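Local coordinates for protein taurine:2-oxoglutarate aminotransferase (Bifidobacterium kashiwanohense PV20-2, PDB 6JIX) that probably transfers the amino group of taurine to 2-oxoglutarate, using bound pyridoxal 5'-phosphate as cofactor, at residues Cys58-His63 against Asn329-His334; Ser92-Met97 against Leu319-Gly324; Ala256-Gly259 against Lys263-Ala266; Ala338-Met343 against Ile367-Ala372. All blocks are in the same frame, centred on the assembly; numbering follows the deposited sequence.

How the contacts relate
Contacts 1 and 2 share helix 318-333, contact 2 near its start and contact 1 at its end, with centres about 14 Å apart. The next helix, 336-357, carries one side of contact 4. Along the chain, contact 1 encloses contact 2, which in turn encloses contact 3; contact 4 follows after contact 1 has closed. Contact 3 touches both contact 1 and contact 4, centres about 11 Å and 10 Å away, these two being about 14 Å apart, whereas contacts 2 and 4 stand about 25 Å apart, centre to centre. Together they join helix 89-102, the loop that follows strand 248-252 beside the cofactor, and the three-stranded sheet containing strand 370-376.

Contact 1: residues Cys58-His63 against Asn329-His334; sequences CSNLGH and NYYLEH
Asn60 ND2 makes weak hydrogen bonds to two backbone carbonyls, Phe258 O and Gly257 O, while OD1 accepts one from Arg260; across the contact, the CB of the same residue lies at the edge of the Tyr331 ring, near its plane. The amide and the ring planes are turned 73° apart, and the two side chains cross at about a right angle. Tyr331 OH does not bond to the amide; its hydrogen bond goes to Gly282 O. Leu61 straddles both tyrosines. Its CD1 sits over one face of Tyr331, 4.3 Å from the ring centroid and 21° off the normal, a CH-pi contact, and its CD2 lies 3.5 Å from Tyr331 CE1. CD2 also reaches Tyr330 CD1 at 3.7 Å, meeting that ring obliquely. Tyr330 CG is anti to the backbone N (chi1 -167°), which brings its ring up to the leucine, and His334 CG lies over one face of that ring, toward its rim. A type I turn from Ser59 to Gly62, closed by Gly62 N to Ser59 O at 3.0 Å, presents Asn60 and Leu61 side by side. Without the ring, as with an alanine at Tyr331, Gly282 O is likely to lose its hydroxyl partner and Leu61 CD1 the face it rests on. The side chain of Asn60 is about 6 Å from that of cofactor-binding Lys281, nearest atoms. The loop between helices 54-57 and 66-78 here meets the last turn of helix 318-333; Leu61 packs on Ile68 of helix 66-78, and Val336 of helix 336-357 adjoins both tyrosines.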
# COMPACT_ATOMS: atom_id res chain seq x y z
N CYS A 58 0.21 -9.03 -13.89
CA CYS A 58 0.36 -9.50 -12.52
C CYS A 58 -0.17 -10.91 -12.31
O CYS A 58 0.35 -11.66 -11.47
CB CYS A 58 -0.34 -8.55 -11.53
SG CYS A 58 -2.08 -8.23 -11.89
N SER A 59 -1.21 -11.30 -13.05
CA SER A 59 -1.82 -12.62 -12.87
C SER A 59 -0.95 -13.69 -13.54
O SER A 59 -1.36 -14.40 -14.46
CB SER A 59 -3.24 -12.62 -13.42
OG SER A 59 -4.02 -11.66 -12.71
N ASN A 60 0.26 -13.87 -12.99
CA ASN A 60 1.30 -14.62 -13.66
C ASN A 60 0.94 -16.10 -13.83
O ASN A 60 1.37 -16.73 -14.80
CB ASN A 60 2.61 -14.47 -12.88
CG ASN A 60 3.38 -13.21 -13.26
OD1 ASN A 60 2.83 -12.28 -13.85
ND2 ASN A 60 4.67 -13.18 -12.93
N LEU A 61 0.19 -16.67 -12.89
CA LEU A 61 -0.22 -18.07 -12.95
C LEU A 61 -1.69 -18.23 -13.36
O LEU A 61 -2.33 -19.21 -12.97
CB LEU A 61 0.03 -18.76 -11.62
CG LEU A 61 1.51 -18.87 -11.26
CD1 LEU A 61 1.70 -19.53 -9.91
CD2 LEU A 61 2.24 -19.63 -12.36
N GLY A 62 -2.22 -17.29 -14.14
CA GLY A 62 -3.62 -17.33 -14.49
C GLY A 62 -4.47 -16.98 -13.28
O GLY A 62 -4.01 -16.45 -12.27
N HIS A 63 -5.76 -17.28 -13.42
CA HIS A 63 -6.75 -16.98 -12.40
C HIS A 63 -7.25 -18.25 -11.72
O HIS A 63 -7.34 -19.32 -12.34
CB HIS A 63 -7.91 -16.20 -13.02
CG HIS A 63 -7.47 -14.93 -13.70
ND1 HIS A 63 -7.09 -13.81 -12.99
CD2 HIS A 63 -7.32 -14.63 -15.01
CE1 HIS A 63 -6.75 -12.85 -13.84
NE2 HIS A 63 -6.88 -13.32 -15.07
N ASN A 329 6.20 -21.66 -4.81
CA ASN A 329 6.38 -23.11 -4.92
C ASN A 329 5.87 -23.62 -6.26
O ASN A 329 6.49 -24.51 -6.85
CB ASN A 329 5.65 -23.83 -3.78
CG ASN A 329 6.52 -24.00 -2.53
OD1 ASN A 329 7.75 -24.01 -2.61
ND2 ASN A 329 5.87 -24.11 -1.36
N TYR A 330 4.78 -23.06 -6.77
CA TYR A 330 4.31 -23.44 -8.09
C TYR A 330 5.32 -23.07 -9.17
O TYR A 330 5.64 -23.90 -10.04
CB TYR A 330 2.97 -22.78 -8.38
CG TYR A 330 2.30 -23.38 -9.60
CD1 TYR A 330 2.67 -23.00 -10.89
CD2 TYR A 330 1.33 -24.36 -9.46
CE1 TYR A 330 2.05 -23.57 -12.00
CE2 TYR A 330 0.71 -24.92 -10.54
CZ TYR A 330 1.07 -24.54 -11.81
OH TYR A 330 0.42 -25.14 -12.88
N TYR A 331 5.81 -21.82 -9.17
CA TYR A 331 6.77 -21.41 -10.19
C TYR A 331 7.89 -22.43 -10.27
O TYR A 331 8.27 -22.87 -11.36
CB TYR A 331 7.37 -20.02 -9.89
CG TYR A 331 6.44 -18.84 -10.05
CD1 TYR A 331 5.71 -18.65 -11.22
CD2 TYR A 331 6.30 -17.90 -9.02
CE1 TYR A 331 4.87 -17.57 -11.36
CE2 TYR A 331 5.46 -16.83 -9.15
CZ TYR A 331 4.75 -16.66 -10.31
OH TYR A 331 3.91 -15.57 -10.44
N LEU A 332 8.40 -22.84 -9.10
CA LEU A 332 9.54 -23.73 -9.05
C LEU A 332 9.14 -25.16 -9.43
O LEU A 332 9.69 -25.74 -10.37
CB LEU A 332 10.16 -23.69 -7.65
CG LEU A 332 10.71 -22.33 -7.19
CD1 LEU A 332 11.32 -22.40 -5.78
CD2 LEU A 332 11.73 -21.79 -8.19
N GLU A 333 8.15 -25.73 -8.71
CA GLU A 333 7.82 -27.14 -8.90
C GLU A 333 7.37 -27.44 -10.32
O GLU A 333 7.69 -28.51 -10.85
CB GLU A 333 6.74 -27.56 -7.90
CG GLU A 333 7.29 -27.86 -6.51
CD GLU A 333 6.25 -27.72 -5.40
OE1 GLU A 333 5.06 -28.10 -5.59
OE2 GLU A 333 6.63 -27.23 -4.31
N HIS A 334 6.68 -26.50 -10.98
CA HIS A 334 6.16 -26.70 -12.32
C HIS A 334 7.06 -26.10 -13.38
O HIS A 334 6.61 -25.90 -14.52
CB HIS A 334 4.75 -26.13 -12.45
CG HIS A 334 3.71 -26.95 -11.76
ND1 HIS A 334 2.71 -27.61 -12.44
CD2 HIS A 334 3.52 -27.23 -10.45
CE1 HIS A 334 1.95 -28.25 -11.58
NE2 HIS A 334 2.42 -28.04 -10.37

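Contact 2: residues Ser92-Met97 against Leu319-Gly324; sequences SRLAKM and LACAAG
Leu94 lays its two methyl groups on the backbone of helix 318-333 between Cys321 and Gly324. CD2 does most of the touching: it lies 3.7 Å from Cys321 O and 3.8 Å from Gly324 CA, with Cys321 SG alongside at 4.2 Å. The other branch, CD1, reaches Gly324 C at 3.9 Å. A chi1 of -170° turns CG away from the leucine's own backbone N, and the branched end is carried out from helix 89-102 and across to its partner. Gly324 makes room for it, since a CB there would point toward Leu94 and fall about 2.5 Å from CD2. The bare glycine surface lets the helices approach closely, the CA atoms of Leu94 and Cys321 being 6.4 Å apart. Cutting Leu94 back to an alanine would probably open a gap over Gly324 and take away the methyl that lies against Cys321 SG. Leu94 also touches Val325 on helix 318-333 and Leu290 in a loop, while Cys321 rests on Pro90 and Lys91. Helix 89-102 serves the dimer as well: Ser92 OG is hydrogen-bonded to Val11 O of the second subunit, and Arg93 NH2 to Glu4 O of that subunit. Between the two helical segments themselves no hydrogen bond or charge pair forms; the join is apolar, so it depends on the fit of one leucine against a thiol and a side-chain-free patch of backbone.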
# COMPACT_ATOMS: atom_id res chain seq x y z
N SER A 92 7.81 -16.25 7.64
CA SER A 92 9.17 -16.77 7.71
C SER A 92 9.50 -17.60 6.48
O SER A 92 10.58 -17.48 5.90
CB SER A 92 9.35 -17.58 8.99
OG SER A 92 9.59 -16.74 10.10
N ARG A 93 8.58 -18.47 6.07
CA ARG A 93 8.85 -19.32 4.94
C ARG A 93 8.98 -18.51 3.66
O ARG A 93 9.78 -18.86 2.78
CB ARG A 93 7.74 -20.37 4.80
CG ARG A 93 8.22 -21.69 4.26
CD ARG A 93 7.08 -22.42 3.57
NE ARG A 93 6.29 -23.17 4.53
CZ ARG A 93 6.79 -24.16 5.26
NH1 ARG A 93 8.06 -24.52 5.13
NH2 ARG A 93 6.01 -24.80 6.12
N LEU A 94 8.22 -17.43 3.54
CA LEU A 94 8.27 -16.70 2.28
C LEU A 94 9.55 -15.87 2.17
O LEU A 94 10.14 -15.79 1.09
CB LEU A 94 7.03 -15.81 2.12
CG LEU A 94 6.94 -15.24 0.71
CD1 LEU A 94 7.20 -16.33 -0.34
CD2 LEU A 94 5.59 -14.58 0.51
N ALA A 95 9.99 -15.28 3.28
CA ALA A 95 11.24 -14.52 3.27
C ALA A 95 12.42 -15.42 2.89
O ALA A 95 13.24 -15.05 2.04
CB ALA A 95 11.47 -13.87 4.62
N LYS A 96 12.52 -16.61 3.48
CA LYS A 96 13.61 -17.50 3.12
C LYS A 96 13.51 -17.94 1.67
O LYS A 96 14.49 -17.90 0.93
CB LYS A 96 13.66 -18.72 4.05
CG LYS A 96 15.08 -19.27 4.18
CD LYS A 96 15.14 -20.78 3.98
CE LYS A 96 16.56 -21.28 4.19
NZ LYS A 96 16.94 -22.23 3.12
N MET A 97 12.31 -18.37 1.23
CA MET A 97 12.15 -18.81 -0.15
C MET A 97 12.55 -17.71 -1.12
O MET A 97 13.18 -17.97 -2.16
CB MET A 97 10.72 -19.22 -0.43
CG MET A 97 10.30 -20.51 0.23
SD MET A 97 8.51 -20.66 0.15
CE MET A 97 8.29 -20.70 -1.62
N LEU A 319 -2.12 -13.92 5.59
CA LEU A 319 -2.81 -14.47 4.43
C LEU A 319 -2.03 -14.22 3.15
O LEU A 319 -1.81 -15.12 2.34
CB LEU A 319 -4.21 -13.88 4.31
CG LEU A 319 -5.14 -14.70 3.42
CD1 LEU A 319 -5.70 -15.87 4.21
CD2 LEU A 319 -6.25 -13.82 2.86
N ALA A 320 -1.59 -12.98 2.96
CA ALA A 320 -0.90 -12.63 1.73
C ALA A 320 0.34 -13.49 1.55
O ALA A 320 0.60 -13.98 0.45
CB ALA A 320 -0.52 -11.15 1.74
N CYS A 321 1.10 -13.69 2.63
CA CYS A 321 2.31 -14.51 2.55
C CYS A 321 1.98 -15.96 2.23
O CYS A 321 2.68 -16.59 1.43
CB CYS A 321 3.08 -14.43 3.86
SG CYS A 321 4.01 -12.91 4.00
N ALA A 322 0.92 -16.51 2.86
CA ALA A 322 0.51 -17.88 2.54
C ALA A 322 0.24 -18.02 1.05
O ALA A 322 0.70 -18.98 0.41
CB ALA A 322 -0.72 -18.28 3.35
N ALA A 323 -0.47 -17.05 0.46
CA ALA A 323 -0.66 -17.08 -0.98
C ALA A 323 0.69 -17.02 -1.71
O ALA A 323 0.89 -17.72 -2.71
CB ALA A 323 -1.57 -15.94 -1.42
N GLY A 324 1.63 -16.21 -1.20
CA GLY A 324 2.95 -16.13 -1.80
C GLY A 324 3.70 -17.45 -1.78
O GLY A 324 4.23 -17.90 -2.80

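Contact 3: residues Ala256-Gly259 against Lys263-Ala266; sequences AGFG and KMFA
Phe258 and Met264 pair across the neck of a loop in the fold type I core of this class-III aminotransferase, between strand 248-252, which ends at cofactor-contacting Asp252, and strand 276-279. Phe258 N donates to Met264 O at 2.6 Å, the donor nearly in line with the carbonyl (C=O...N 168°) but the bond bent at the hydrogen (131°). Gly259 N is shared more loosely, with weak bonds to Lys263 O at 3.2 Å and Met264 O at 3.4 Å; Met264 O therefore receives two donors. Lys263 O gains a firmer partner in a water, 2.6 Å away, which also donates to Ala256 O at 2.8 Å and so bridges the two arms. Other polar groups are met from outside the pair: Ala266 N bonds to Glu253 OE1, Phe265 N to Gln268 OE1, and Asn269 ND2 to Ala266 O, while Gly257 O and Phe258 O accept weakly from Asn60. The two phenylalanine side chains run side by side in the same direction, toward helix 89-102. Their rings make an edge-to-face pair, planes at 73° and centroids 5.4 Å apart, with Phe265 CE1 over the face of Phe258 and 3.9 Å from its CZ.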
# COMPACT_ATOMS: atom_id res chain seq x y z
N ALA A 256 8.27 -7.08 -13.95
CA ALA A 256 9.07 -8.05 -14.69
C ALA A 256 9.48 -9.25 -13.86
O ALA A 256 10.16 -10.14 -14.38
CB ALA A 256 10.31 -7.37 -15.28
N GLY A 257 9.08 -9.31 -12.58
CA GLY A 257 9.47 -10.42 -11.73
C GLY A 257 8.58 -11.65 -11.88
O GLY A 257 7.54 -11.65 -12.54
N PHE A 258 9.05 -12.75 -11.30
CA PHE A 258 8.30 -13.99 -11.17
C PHE A 258 7.96 -14.61 -12.53
O PHE A 258 6.80 -14.84 -12.87
CB PHE A 258 7.08 -13.76 -10.27
CG PHE A 258 7.48 -13.39 -8.87
CD1 PHE A 258 8.00 -14.34 -8.02
CD2 PHE A 258 7.43 -12.07 -8.44
CE1 PHE A 258 8.42 -13.98 -6.74
CE2 PHE A 258 7.85 -11.71 -7.17
CZ PHE A 258 8.34 -12.66 -6.32
N GLY A 259 9.01 -14.91 -13.29
CA GLY A 259 8.90 -15.69 -14.50
C GLY A 259 8.51 -14.91 -15.74
O GLY A 259 8.54 -15.49 -16.84
N LYS A 263 13.14 -15.85 -16.51
CA LYS A 263 13.94 -16.05 -15.31
C LYS A 263 13.09 -15.64 -14.11
O LYS A 263 12.08 -14.93 -14.26
CB LYS A 263 15.24 -15.22 -15.39
CG LYS A 263 16.35 -15.82 -16.28
CD LYS A 263 17.51 -16.35 -15.42
CE LYS A 263 18.61 -16.94 -16.27
NZ LYS A 263 18.57 -16.32 -17.61
N MET A 264 13.47 -16.10 -12.92
CA MET A 264 12.65 -15.75 -11.76
C MET A 264 12.58 -14.23 -11.57
O MET A 264 11.50 -13.68 -11.34
CB MET A 264 13.15 -16.45 -10.50
CG MET A 264 12.18 -16.32 -9.32
SD MET A 264 10.71 -17.42 -9.37
CE MET A 264 11.28 -18.70 -10.49
N PHE A 265 13.71 -13.55 -11.67
CA PHE A 265 13.72 -12.09 -11.67
C PHE A 265 14.37 -11.61 -12.95
O PHE A 265 15.35 -12.19 -13.42
CB PHE A 265 14.44 -11.55 -10.44
CG PHE A 265 13.82 -11.98 -9.14
CD1 PHE A 265 12.51 -11.61 -8.83
CD2 PHE A 265 14.53 -12.77 -8.24
CE1 PHE A 265 11.92 -12.02 -7.63
CE2 PHE A 265 13.94 -13.18 -7.04
CZ PHE A 265 12.63 -12.81 -6.74
N ALA A 266 13.81 -10.55 -13.54
CA ALA A 266 14.34 -10.08 -14.81
C ALA A 266 15.79 -9.64 -14.68
O ALA A 266 16.59 -9.86 -15.60
CB ALA A 266 13.48 -8.94 -15.37
O HOH W 1 11.28 -12.59 -15.19

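Contact 4: residues Ala338-Met343 against Ile367-Ala372; sequences AHVKEM and IGLFSA
Beside the place where Val340 and Met343 meet Leu369, the flat imidazole of His339 carries Met343 CG over one face, offset toward the rim, while its NE2 is hydrogen-bonded to Ile424 O. Across the contact the touching groups are aliphatic. Val340 CG1, swung away from its backbone N (chi1 173°), reaches over the turn and lies 3.6 Å from Gly368 CA and 3.5 Å from Leu369 N; Leu369 CG is alongside at 4.0 Å. The leucine then turns its CD2 to Met343 CB at 3.8 Å, and the methionine chain bends away beyond that point. Gly368 and Leu369 are the central pair of a type II' turn that joins two antiparallel strands as a hairpin, with Ile367 N to Phe370 O at 2.8 Å and Phe370 N to Ile367 O at 2.9 Å. A side chain on Gly368 would have little room beside Val340 CG1. The turn is held from outside as well: Gly368 N bonds to Glu344 OE1 and Leu369 O to Arg260 NH1. Helix 336-357 thus packs against the hairpin end of the sheet formed by strands 361-367, 370-376 and 415-418, where Leu347 further along the helix touches both Leu369 and Ser371.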
# COMPACT_ATOMS: atom_id res chain seq x y z
N ALA A 338 11.09 -22.40 -17.43
CA ALA A 338 11.41 -23.17 -18.63
C ALA A 338 10.25 -23.18 -19.61
O ALA A 338 10.44 -23.08 -20.82
CB ALA A 338 11.81 -24.58 -18.25
N HIS A 339 9.03 -23.28 -19.09
CA HIS A 339 7.86 -23.22 -19.96
C HIS A 339 7.72 -21.85 -20.60
O HIS A 339 7.25 -21.74 -21.74
CB HIS A 339 6.59 -23.57 -19.19
CG HIS A 339 5.35 -23.40 -20.00
ND1 HIS A 339 4.99 -24.27 -21.01
CD2 HIS A 339 4.40 -22.44 -19.98
CE1 HIS A 339 3.88 -23.85 -21.57
NE2 HIS A 339 3.48 -22.75 -20.96
N VAL A 340 8.09 -20.78 -19.87
CA VAL A 340 8.00 -19.44 -20.43
C VAL A 340 9.00 -19.29 -21.57
O VAL A 340 8.65 -18.78 -22.64
CB VAL A 340 8.21 -18.38 -19.33
CG1 VAL A 340 8.29 -16.96 -19.94
CG2 VAL A 340 7.09 -18.43 -18.32
N LYS A 341 10.25 -19.74 -21.37
CA LYS A 341 11.22 -19.70 -22.46
C LYS A 341 10.70 -20.40 -23.71
O LYS A 341 10.79 -19.86 -24.82
CB LYS A 341 12.55 -20.34 -22.03
CG LYS A 341 13.77 -19.85 -22.83
CD LYS A 341 14.16 -18.42 -22.41
CE LYS A 341 15.32 -17.84 -23.25
NZ LYS A 341 15.08 -17.81 -24.73
N GLU A 342 10.09 -21.58 -23.54
CA GLU A 342 9.57 -22.30 -24.70
C GLU A 342 8.37 -21.57 -25.32
O GLU A 342 8.19 -21.59 -26.54
CB GLU A 342 9.24 -23.73 -24.31
CG GLU A 342 8.15 -24.38 -25.12
CD GLU A 342 7.75 -25.73 -24.54
OE1 GLU A 342 8.44 -26.17 -23.59
OE2 GLU A 342 6.76 -26.33 -25.02
N MET A 343 7.51 -20.95 -24.50
CA MET A 343 6.47 -20.12 -25.10
C MET A 343 7.05 -18.87 -25.74
O MET A 343 6.46 -18.32 -26.68
CB MET A 343 5.40 -19.74 -24.07
CG MET A 343 4.64 -20.90 -23.50
SD MET A 343 3.73 -21.91 -24.69
CE MET A 343 4.95 -23.20 -25.04
N ILE A 367 10.74 -10.75 -24.44
CA ILE A 367 11.58 -11.65 -23.67
C ILE A 367 10.67 -12.47 -22.77
O ILE A 367 9.88 -11.91 -21.99
CB ILE A 367 12.63 -10.89 -22.85
CG1 ILE A 367 13.60 -11.88 -22.21
CG2 ILE A 367 11.97 -9.99 -21.84
CD1 ILE A 367 14.78 -11.20 -21.60
N GLY A 368 10.76 -13.80 -22.87
CA GLY A 368 9.79 -14.66 -22.20
C GLY A 368 8.39 -14.37 -22.71
O GLY A 368 8.12 -14.35 -23.92
N LEU A 369 7.47 -14.16 -21.79
CA LEU A 369 6.13 -13.72 -22.14
C LEU A 369 5.95 -12.24 -21.79
O LEU A 369 4.89 -11.82 -21.32
CB LEU A 369 5.09 -14.62 -21.49
CG LEU A 369 5.09 -16.04 -22.08
CD1 LEU A 369 4.23 -17.00 -21.27
CD2 LEU A 369 4.63 -16.01 -23.52
N PHE A 370 7.01 -11.45 -22.01
CA PHE A 370 7.07 -10.01 -21.74
C PHE A 370 7.37 -9.32 -23.08
O PHE A 370 8.53 -9.29 -23.52
CB PHE A 370 8.14 -9.72 -20.69
CG PHE A 370 7.95 -8.43 -19.94
CD1 PHE A 370 6.68 -7.96 -19.62
CD2 PHE A 370 9.06 -7.69 -19.53
CE1 PHE A 370 6.52 -6.76 -18.91
CE2 PHE A 370 8.90 -6.49 -18.83
CZ PHE A 370 7.63 -6.03 -18.52
N SER A 371 6.36 -8.74 -23.71
CA SER A 371 6.49 -8.35 -25.11
C SER A 371 5.61 -7.15 -25.41
O SER A 371 4.63 -6.89 -24.72
CB SER A 371 6.10 -9.52 -26.03
OG SER A 371 4.70 -9.53 -26.26
N ALA A 372 5.97 -6.44 -26.48
CA ALA A 372 5.23 -5.26 -26.92
C ALA A 372 5.53 -4.95 -28.38
O ALA A 372 6.61 -5.27 -28.90
CB ALA A 372 5.58 -4.03 -26.05